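Local coordinates for protein BIS(5'-nucleosyl)-tetraphosphatase (Diadenosine tetraphosphatase), putative (Plasmodium falciparum, PDB 5CFJ) that probably hydrolyses diadenosine tetraphosphate asymmetrically, as a Nudix-family Ap4A hydrolase of the malaria parasite, at residues A[32-37]-A[44-49]. Residues are numbered along the deposited sequence; the frame is centred on the assembly and turned at random.
With SO4 (sulfate ion), chain C; SO4 (sulfate ion), chain B.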
ATOM      1  N   PHE A  32       4.243   6.049   4.076  1.00 12.00           N
ATOM      2  CA  PHE A  32       3.672   5.033   3.221  1.00 11.40           C
ATOM      3  C   PHE A  32       2.653   5.674   2.300  1.00 11.64           C
ATOM      4  O   PHE A  32       1.842   6.495   2.745  1.00 12.80           O
ATOM      5  CB  PHE A  32       3.007   3.941   4.061  1.00 12.63           C
ATOM      6  CG  PHE A  32       3.946   3.257   5.008  1.00 11.59           C
ATOM      7  CD1 PHE A  32       4.164   3.761   6.285  1.00 12.63           C
ATOM      8  CD2 PHE A  32       4.625   2.113   4.614  1.00 12.99           C
ATOM      9  CE1 PHE A  32       5.049   3.137   7.147  1.00 14.20           C
ATOM     10  CE2 PHE A  32       5.495   1.476   5.473  1.00 13.46           C
ATOM     11  CZ  PHE A  32       5.706   1.986   6.743  1.00 15.04           C
ATOM     12  N   LEU A  33       2.659   5.284   1.030  1.00 11.05           N
ATOM     13  CA  LEU A  33       1.749   5.894   0.069  1.00 11.79           C
ATOM     14  C   LEU A  33       0.356   5.298   0.180  1.00 11.86           C
ATOM     15  O   LEU A  33       0.153   4.118  -0.097  1.00 13.12           O
ATOM     16  CB  LEU A  33       2.278   5.734  -1.356  1.00 12.46           C
ATOM     17  CG  LEU A  33       1.404   6.318  -2.467  1.00 12.69           C
ATOM     18  CD1 LEU A  33       1.228   7.822  -2.275  1.00 14.86           C
ATOM     19  CD2 LEU A  33       2.005   6.020  -3.843  1.00 13.99           C
ATOM     20  N   PHE A  34      -0.601   6.130   0.575  1.00 11.90           N
ATOM     21  CA  PHE A  34      -1.994   5.718   0.689  1.00 12.15           C
ATOM     22  C   PHE A  34      -2.853   6.476  -0.309  1.00 11.94           C
ATOM     23  O   PHE A  34      -2.639   7.661  -0.556  1.00 13.00           O
ATOM     24  CB  PHE A  34      -2.503   5.901   2.126  1.00 12.97           C
ATOM     25  CG  PHE A  34      -2.245   4.713   2.995  1.00 12.40           C
ATOM     26  CD1 PHE A  34      -3.301   3.971   3.484  1.00 12.99           C
ATOM     27  CD2 PHE A  34      -0.949   4.300   3.285  1.00 13.24           C
ATOM     28  CE1 PHE A  34      -3.085   2.852   4.256  1.00 13.02           C
ATOM     29  CE2 PHE A  34      -0.729   3.183   4.061  1.00 13.40           C
ATOM     30  CZ  PHE A  34      -1.798   2.452   4.545  1.00 12.97           C
ATOM     31  N   LEU A  35      -3.813   5.758  -0.881  1.00 12.47           N
ATOM     32  CA  LEU A  35      -4.660   6.267  -1.948  1.00 12.14           C
ATOM     33  C   LEU A  35      -6.108   6.278  -1.479  1.00 13.20           C
ATOM     34  O   LEU A  35      -6.578   5.296  -0.886  1.00 13.87           O
ATOM     35  CB  LEU A  35      -4.521   5.396  -3.194  1.00 13.69           C
ATOM     36  CG  LEU A  35      -3.101   5.047  -3.630  1.00 13.28           C
ATOM     37  CD1 LEU A  35      -3.151   4.141  -4.852  1.00 14.58           C
ATOM     38  CD2 LEU A  35      -2.292   6.287  -3.942  1.00 14.19           C
ATOM     39  N   LYS A  36      -6.808   7.380  -1.737  1.00 13.68           N
ATOM     40  CA  LYS A  36      -8.192   7.523  -1.307  1.00 14.64           C
ATOM     41  C   LYS A  36      -9.147   7.047  -2.393  1.00 15.20           C
ATOM     42  O   LYS A  36      -9.211   7.628  -3.476  1.00 16.20           O
ATOM     43  CB  LYS A  36      -8.497   8.973  -0.937  1.00 16.63           C
ATOM     44  CG  LYS A  36      -9.882   9.134  -0.341  1.00 19.55           C
ATOM     45  CD  LYS A  36     -10.218  10.578  -0.037  1.00 23.86           C
ATOM     46  CE  LYS A  36     -11.608  10.695   0.562  1.00 29.52           C
ATOM     47  NZ  LYS A  36     -11.855  12.067   1.071  1.00 33.19           N
ATOM     48  N   ALA A  37      -9.894   5.994  -2.095  1.00 16.28           N
ATOM     49  CA  ALA A  37     -10.801   5.405  -3.072  1.00 18.34           C
ATOM     50  C   ALA A  37     -11.866   6.393  -3.539  1.00 20.01           C
ATOM     51  O   ALA A  37     -12.434   7.133  -2.730  1.00 22.06           O
ATOM     52  CB  ALA A  37     -11.455   4.175  -2.488  1.00 20.48           C
ATOM     53  N   TRP A  44      -8.877   4.714   2.625  1.00 14.43           N
ATOM     54  CA  TRP A  44      -7.494   4.892   2.224  1.00 14.76           C
ATOM     55  C   TRP A  44      -6.754   3.569   2.322  1.00 14.11           C
ATOM     56  O   TRP A  44      -6.776   2.931   3.368  1.00 15.89           O
ATOM     57  CB  TRP A  44      -6.812   5.907   3.128  1.00 14.01           C
ATOM     58  CG  TRP A  44      -7.339   7.317   3.064  1.00 13.67           C
ATOM     59  CD1 TRP A  44      -8.433   7.820   3.723  1.00 15.41           C
ATOM     60  CD2 TRP A  44      -6.763   8.414   2.347  1.00 14.30           C
ATOM     61  NE1 TRP A  44      -8.576   9.157   3.440  1.00 16.30           N
ATOM     62  CE2 TRP A  44      -7.563   9.548   2.604  1.00 14.54           C
ATOM     63  CE3 TRP A  44      -5.650   8.547   1.510  1.00 15.06           C
ATOM     64  CZ2 TRP A  44      -7.280  10.794   2.056  1.00 16.68           C
ATOM     65  CZ3 TRP A  44      -5.374   9.789   0.968  1.00 16.40           C
ATOM     66  CH2 TRP A  44      -6.184  10.894   1.243  1.00 17.79           C
ATOM     67  N   THR A  45      -6.099   3.150   1.246  1.00 13.70           N
ATOM     68  CA  THR A  45      -5.286   1.933   1.266  1.00 13.37           C
ATOM     69  C   THR A  45      -4.033   2.134   0.422  1.00 13.34           C
ATOM     70  O   THR A  45      -3.977   3.057  -0.389  1.00 12.48           O
ATOM     71  CB  THR A  45      -6.047   0.694   0.703  1.00 14.73           C
ATOM     72  OG1 THR A  45      -6.112   0.768  -0.725  1.00 15.11           O
ATOM     73  CG2 THR A  45      -7.453   0.554   1.283  1.00 15.93           C
ATOM     74  N   PRO A  46      -3.035   1.248   0.582  1.00 12.73           N
ATOM     75  CA  PRO A  46      -1.940   1.243  -0.394  1.00 12.99           C
ATOM     76  C   PRO A  46      -2.454   0.799  -1.767  1.00 12.47           C
ATOM     77  O   PRO A  46      -3.588   0.323  -1.885  1.00 13.41           O
ATOM     78  CB  PRO A  46      -0.944   0.223   0.189  1.00 13.33           C
ATOM     79  CG  PRO A  46      -1.353   0.059   1.636  1.00 13.24           C
ATOM     80  CD  PRO A  46      -2.835   0.241   1.640  1.00 13.51           C
ATOM     81  N   PRO A  47      -1.634   0.970  -2.812  1.00 12.51           N
ATOM     82  CA  PRO A  47      -1.996   0.445  -4.132  1.00 14.09           C
ATOM     83  C   PRO A  47      -2.154  -1.078  -4.089  1.00 13.96           C
ATOM     84  O   PRO A  47      -1.304  -1.757  -3.524  1.00 15.08           O
ATOM     85  CB  PRO A  47      -0.809   0.854  -5.010  1.00 15.45           C
ATOM     86  CG  PRO A  47      -0.063   1.893  -4.215  1.00 17.52           C
ATOM     87  CD  PRO A  47      -0.279   1.543  -2.796  1.00 13.97           C
ATOM     88  N   LYS A  48      -3.226  -1.598  -4.677  1.00 14.33           N
ATOM     89  CA  LYS A  48      -3.512  -3.027  -4.666  1.00 13.96           C
ATOM     90  C   LYS A  48      -4.618  -3.365  -5.651  1.00 13.92           C
ATOM     91  O   LYS A  48      -5.367  -2.482  -6.079  1.00 15.09           O
ATOM     92  CB  LYS A  48      -3.932  -3.492  -3.274  1.00 14.86           C
ATOM     93  CG  LYS A  48      -5.248  -2.903  -2.812  1.00 16.46           C
ATOM     94  CD  LYS A  48      -5.729  -3.598  -1.559  1.00 18.83           C
ATOM     95  CE  LYS A  48      -6.865  -2.833  -0.902  1.00 20.18           C
ATOM     96  NZ  LYS A  48      -8.020  -2.637  -1.819  1.00 23.73           N
ATOM     97  N   GLY A  49      -4.745  -4.647  -5.976  1.00 13.61           N
ATOM     98  CA  GLY A  49      -5.876  -5.105  -6.760  1.00 13.81           C
ATOM     99  C   GLY A  49      -5.867  -6.597  -7.004  1.00 14.12           C
ATOM    100  O   GLY A  49      -5.060  -7.333  -6.436  1.00 14.79           O
TER
HETATM  101  S   SO4 C 202     -10.806  11.908   4.420  0.68 63.37           S
HETATM  102  O1  SO4 C 202     -10.276  12.833   3.420  0.68 36.65           O
HETATM  103  O2  SO4 C 202     -11.499  10.807   3.760  0.68 39.04           O
HETATM  104  O3  SO4 C 202      -9.710  11.366   5.218  0.68 38.44           O
HETATM  105  O4  SO4 C 202     -11.746  12.615   5.284  0.68 43.25           O
HETATM  106  S   SO4 B 201     -10.545  -3.196   0.705  1.00 28.47           S
HETATM  107  O1  SO4 B 201     -10.081  -2.048  -0.066  1.00 26.24           O
HETATM  108  O2  SO4 B 201      -9.716  -4.370   0.460  1.00 27.47           O
HETATM  109  O3  SO4 B 201     -10.516  -2.858   2.125  1.00 30.68           O
HETATM  110  O4  SO4 B 201     -11.927  -3.490   0.329  1.00 32.52           O
HETATM  111  O   HOH W   1      -7.747   2.799  -1.884  1.00 20.07           O
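Leu35 and Thr45 form an antiparallel hydrogen-bonded pair, Leu35 N reaching Thr45 O at 2.8 Å and Thr45 N reaching Leu35 O at 3.1 Å, and past Thr45 the strand 44-50 is interrupted at the extended Pro46-Pro47 link, the touching parts of the two segments running 123° apart end to end. A water donates to both Leu35 O and Thr45 OG1, so Leu35 O takes a backbone N-H and a water together; Thr45 OG1 in turn donates to Pro46 O at 2.8 Å, bridging the threonine to the carbonyl of Pro46. On the neighbouring non-hydrogen-bonded pair, Lys36 lays its aliphatic chain obliquely across the Trp44 indole: Lys36 CB sits almost squarely above the six-membered ring, 3.5 Å from the centroid of that Trp44 ring and 2° off the normal, and Lys36 CD lies near Trp44 CZ2. With CG anti to the backbone N (chi1 -174°) and every later torsion extended, the chain carries NZ past the ring to a sulfate, probably from the crystallisation liquor. Trp44 NE1 donates to the same ion from the indole edge, 3.1 Å from sulfate O3. The two segments are strands of a beta hairpin in the Nudix fold, where residues 30-37 also pair with strands 6-16 and 116-122. Phe34 is buried beside Pro46, whose CD lies over one ring face toward the rim in a CH-pi contact, Pro46 CD to the Phe34 ring centroid 4.0 Å, while Trp44 O meets the ring at its edge. The Leu35 side chain crosses Pro47 at about a right angle, with Leu35 CD1 3.9 Å from Pro47 CG, and Pro46 CA makes a CA-H...O contact with Leu33 O. Thr65, Glu68 and Thr69 of helix 57-69 touch Pro47, and Glu68 accepts a hydrogen bond from Lys48 N.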